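Ice-binding protein (Flavobacteriaceae bacterium, PDB 5UYT) probably binds ice crystals through its right-handed beta-helical ice-binding domains and so acts as a bacterial antifreeze protein. Local coordinates at residues N45-M50 against V306-T311; V324-Q329 against A334-K339. All coordinates share one frame; numbering follows the deposited sequence. Where two conformers were deposited one is given.

Interaction 1: residues N45-M50 against V306-T311; sequences NVDGVM and VLTPHT
From the first ice-binding domain Asp-47 alone reaches across, its carboxylate meeting Thr-308 just past the end of strand 305-307 in the second. Its backbone is the centre of an inverse gamma turn, closed by a weak bond from Gly-48 N to Val-46 O, and with CG anti to the backbone N (chi1 -175°) the carboxylate is carried across to the other domain. CB comes first, 3.5 Å from Val-306 O. CG follows, 4.3 Å from Leu-307 CD2, the methyl that flanks the approach. At the tip the two oxygens part. OD2 accepts a hydrogen bond of 2.6 Å from Thr-308 OG1 through its syn lone pair, and takes a second from a water, 2.7 Å away, that also donates to Val-306 O at 2.8 Å. OD1 is bonded instead to the hydroxyl of Tyr-312, just beyond the segment, which is also a hydrogen-bond partner of Thr-308 N and His-310 ND1. The His-310 ring stands almost perpendicular to the carboxylate, 87° between planes, with its ND1 4.1 Å from Asp-47 OD1. An asparagine in place of Asp-47 would probably leave Thr-308 OG1 or the Tyr-312 hydroxyl facing an amide nitrogen instead of an acceptor, and would remove the negative charge beside the imidazole. A buried carboxylate gripped by two hydroxyls and a water is fixed in its rotation, so the junction depends on direction as well as on burial; if His-310 were protonated, its charge would probably favour the acid further.

Interaction 2: residues V324-Q329 against A334-K339; sequences VTLDAQ and AVFVIK
Phe-336 lays one face of its ring against Leu-326, and this is the tight part of the contact between strand 323-327 and strand 336-340. Leu-326 CB makes a CH-pi contact, 3.9 Å from the ring centroid and 14° off the normal, displaced somewhat toward the rim. With CG anti to its own carbonyl carbon (chi1 -58°), Phe-336 sends the ring back toward the turn, past the oppositely running leucine. Its CZ edge therefore meets backbone: Asp-327 O and Ala-328 N each lie 3.7 Å from CZ. Beyond that edge, Ala-328 CB and Ala-334 CB touch at 3.8 Å where the chain doubles back. The other end is looser. Leu-326 CD2 comes only to 4.3 Å from Ile-338 CD1, and the axes of 324-327 and 336-339 come no nearer than 9.8 Å, so side chains bridge two walls of the solenoid. On the partly exposed outer side, Asp-327 points away from this core; its OD1 accepts from Gln-329 N in an Asx turn and also bonds Asn-356. No hydrogen bond crosses between the segments, which implies cohesion from apolar burial and ring-face contact, while polar groups fix the turn outside.

How the interactions relate
Interaction 1 joins the two ice-binding domains, whereas interaction 2 lies wholly in the second and fills the interior of its solenoid just behind that junction; their centres are 9 Å apart. Strand 305-307 is the outermost in its sheet and 323-327 its neighbour, so the backbone couples them directly: Leu-307 N to Thr-325 O and Leu-307 O to Asp-327 N are both 2.8 Å, probable hydrogen bonds. Pro-309 adds packing, its CG 3.4 Å from Ala-334 CB and its side chain also touching Phe-336. The polar domain junction of interaction 1 therefore sits directly on the apolar core of interaction 2.

Interaction 1: residues N45-M50 against V306-T311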
# COMPACT_ATOMS: atom_id res chain seq x y z
N ASN A 45 4.91 -9.23 2.65
CA ASN A 45 4.08 -8.52 1.67
C ASN A 45 4.67 -7.16 1.35
O ASN A 45 4.97 -6.38 2.26
CB ASN A 45 2.62 -8.40 2.19
CG ASN A 45 1.91 -9.72 2.20
OD1 ASN A 45 1.96 -10.47 1.21
ND2 ASN A 45 1.22 -10.03 3.29
N VAL A 46 4.90 -6.93 0.05
CA VAL A 46 5.46 -5.69 -0.47
C VAL A 46 4.44 -5.00 -1.35
O VAL A 46 3.82 -5.66 -2.17
CB VAL A 46 6.76 -5.98 -1.27
CG1 VAL A 46 7.19 -4.77 -2.08
CG2 VAL A 46 7.87 -6.35 -0.29
N ASP A 47 4.20 -3.70 -1.14
CA ASP A 47 3.35 -2.97 -2.08
C ASP A 47 4.19 -2.57 -3.29
O ASP A 47 4.58 -1.41 -3.45
CB ASP A 47 2.71 -1.71 -1.44
CG ASP A 47 1.75 -1.03 -2.39
OD1 ASP A 47 1.36 -1.69 -3.37
OD2 ASP A 47 1.36 0.15 -2.17
N GLY A 48 4.41 -3.55 -4.17
CA GLY A 48 5.29 -3.40 -5.31
C GLY A 48 5.56 -4.79 -5.86
O GLY A 48 5.16 -5.80 -5.24
N VAL A 49 6.21 -4.84 -7.02
CA VAL A 49 6.50 -6.14 -7.65
C VAL A 49 7.89 -6.59 -7.27
O VAL A 49 8.85 -5.77 -7.26
CB VAL A 49 6.37 -6.03 -9.19
CG1 VAL A 49 6.70 -7.36 -9.89
CG2 VAL A 49 4.98 -5.51 -9.54
N MET A 50 8.01 -7.87 -6.95
CA MET A 50 9.33 -8.49 -6.75
C MET A 50 9.94 -8.77 -8.12
O MET A 50 9.50 -9.69 -8.80
CB MET A 50 9.21 -9.77 -5.89
CG MET A 50 8.48 -9.56 -4.56
SD MET A 50 9.15 -8.24 -3.52
CE MET A 50 10.78 -8.90 -3.13
N VAL A 306 0.42 -1.15 4.15
CA VAL A 306 -0.21 -0.03 3.46
C VAL A 306 -0.23 -0.36 1.97
O VAL A 306 0.82 -0.76 1.40
CB VAL A 306 0.58 1.29 3.70
CG1 VAL A 306 -0.09 2.48 3.01
CG2 VAL A 306 0.72 1.56 5.19
N LEU A 307 -1.39 -0.15 1.35
CA LEU A 307 -1.59 -0.36 -0.08
C LEU A 307 -1.93 0.97 -0.78
O LEU A 307 -2.29 1.96 -0.12
CB LEU A 307 -2.69 -1.41 -0.31
CG LEU A 307 -2.44 -2.80 0.33
CD1 LEU A 307 -3.61 -3.75 0.00
CD2 LEU A 307 -1.10 -3.40 -0.12
N THR A 308 -1.76 0.97 -2.11
CA THR A 308 -1.99 2.14 -2.97
C THR A 308 -2.94 1.74 -4.11
O THR A 308 -3.28 0.54 -4.24
CB THR A 308 -0.64 2.69 -3.51
OG1 THR A 308 0.15 1.61 -4.02
CG2 THR A 308 0.12 3.42 -2.40
N PRO A 309 -3.42 2.72 -4.92
CA PRO A 309 -4.48 2.37 -5.86
C PRO A 309 -3.98 1.42 -6.97
O PRO A 309 -3.15 1.81 -7.81
CB PRO A 309 -4.89 3.73 -6.45
CG PRO A 309 -4.54 4.70 -5.37
CD PRO A 309 -3.23 4.18 -4.84
N HIS A 310 -4.49 0.18 -6.93
CA HIS A 310 -4.06 -0.92 -7.80
C HIS A 310 -5.13 -2.02 -7.71
O HIS A 310 -5.96 -2.01 -6.80
CB HIS A 310 -2.75 -1.57 -7.30
CG HIS A 310 -1.52 -0.74 -7.50
ND1 HIS A 310 -0.89 -0.10 -6.45
CD2 HIS A 310 -0.78 -0.47 -8.60
CE1 HIS A 310 0.18 0.53 -6.89
NE2 HIS A 310 0.27 0.34 -8.20
N THR A 311 -5.00 -3.01 -8.59
CA THR A 311 -5.64 -4.28 -8.41
C THR A 311 -4.61 -5.24 -7.79
O THR A 311 -3.57 -5.52 -8.41
CB THR A 311 -6.10 -4.84 -9.75
OG1 THR A 311 -7.05 -3.95 -10.35
CG2 THR A 311 -6.76 -6.22 -9.55
O HOH W 1 1.95 1.44 0.07

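Interaction 2: residues V324-Q329 against A334-K339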
# COMPACT_ATOMS: atom_id res chain seq x y z
N VAL A 324 -4.95 -3.10 7.90
CA VAL A 324 -4.47 -2.76 6.55
C VAL A 324 -4.97 -1.34 6.24
O VAL A 324 -6.11 -1.01 6.53
CB VAL A 324 -4.91 -3.81 5.49
CG1 VAL A 324 -6.44 -3.88 5.36
CG2 VAL A 324 -4.24 -3.54 4.14
N THR A 325 -4.10 -0.53 5.62
CA THR A 325 -4.44 0.84 5.25
C THR A 325 -4.41 1.00 3.74
O THR A 325 -3.51 0.43 3.06
CB THR A 325 -3.45 1.81 5.90
OG1 THR A 325 -3.53 1.71 7.33
CG2 THR A 325 -3.73 3.27 5.45
N LEU A 326 -5.41 1.73 3.23
CA LEU A 326 -5.52 2.04 1.81
C LEU A 326 -5.24 3.52 1.61
O LEU A 326 -5.94 4.37 2.15
CB LEU A 326 -6.91 1.61 1.27
CG LEU A 326 -7.22 0.14 1.63
CD1 LEU A 326 -8.65 -0.14 1.18
CD2 LEU A 326 -6.22 -0.84 0.95
N ASP A 327 -4.20 3.83 0.82
CA ASP A 327 -3.65 5.18 0.73
C ASP A 327 -3.90 5.64 -0.70
O ASP A 327 -3.27 5.13 -1.65
CB ASP A 327 -2.13 5.08 1.02
CG ASP A 327 -1.38 6.39 0.83
OD1 ASP A 327 -1.98 7.42 0.47
OD2 ASP A 327 -0.12 6.36 1.04
N ALA A 328 -4.79 6.61 -0.86
CA ALA A 328 -5.11 7.14 -2.19
C ALA A 328 -4.13 8.18 -2.71
O ALA A 328 -4.28 8.65 -3.82
CB ALA A 328 -6.55 7.70 -2.22
N GLN A 329 -3.13 8.55 -1.88
CA GLN A 329 -2.10 9.52 -2.27
C GLN A 329 -2.68 10.85 -2.80
O GLN A 329 -2.10 11.50 -3.70
CB GLN A 329 -1.10 8.88 -3.26
CG GLN A 329 -0.54 7.54 -2.77
CD GLN A 329 0.59 6.95 -3.64
OE1 GLN A 329 1.61 6.49 -3.10
NE2 GLN A 329 0.41 6.92 -4.94
N ALA A 334 -9.48 7.56 -6.44
CA ALA A 334 -8.69 6.33 -6.57
C ALA A 334 -9.51 5.10 -6.18
O ALA A 334 -10.26 5.11 -5.20
CB ALA A 334 -7.46 6.41 -5.67
N VAL A 335 -9.32 4.00 -6.92
CA VAL A 335 -10.04 2.74 -6.69
C VAL A 335 -9.00 1.68 -6.25
O VAL A 335 -7.86 1.64 -6.76
CB VAL A 335 -10.69 2.25 -8.00
CG1 VAL A 335 -11.20 0.80 -7.89
CG2 VAL A 335 -11.82 3.19 -8.41
N PHE A 336 -9.43 0.82 -5.33
CA PHE A 336 -8.61 -0.28 -4.85
C PHE A 336 -9.39 -1.55 -5.07
O PHE A 336 -10.56 -1.65 -4.62
CB PHE A 336 -8.38 -0.13 -3.35
CG PHE A 336 -7.73 1.16 -2.95
CD1 PHE A 336 -6.36 1.20 -2.67
CD2 PHE A 336 -8.49 2.34 -2.84
CE1 PHE A 336 -5.76 2.40 -2.27
CE2 PHE A 336 -7.88 3.54 -2.44
CZ PHE A 336 -6.53 3.57 -2.17
N VAL A 337 -8.79 -2.53 -5.73
CA VAL A 337 -9.45 -3.82 -5.85
C VAL A 337 -8.55 -4.88 -5.24
O VAL A 337 -7.37 -4.96 -5.56
CB VAL A 337 -9.80 -4.16 -7.31
CG1 VAL A 337 -10.26 -5.63 -7.43
CG2 VAL A 337 -10.91 -3.22 -7.85
N ILE A 338 -9.11 -5.70 -4.34
CA ILE A 338 -8.32 -6.76 -3.65
C ILE A 338 -8.96 -8.09 -4.01
O ILE A 338 -10.08 -8.38 -3.57
CB ILE A 338 -8.29 -6.52 -2.12
CG1 ILE A 338 -7.57 -5.16 -1.88
CG2 ILE A 338 -7.50 -7.64 -1.41
CD1 ILE A 338 -7.64 -4.65 -0.46
N LYS A 339 -8.30 -8.87 -4.86
CA LYS A 339 -8.82 -10.17 -5.30
C LYS A 339 -8.21 -11.22 -4.36
O LYS A 339 -6.98 -11.26 -4.20
CB LYS A 339 -8.36 -10.47 -6.74
CG LYS A 339 -8.80 -9.46 -7.79
CD LYS A 339 -8.57 -10.00 -9.21
CE LYS A 339 -7.09 -9.97 -9.53
NZ LYS A 339 -6.86 -10.48 -10.91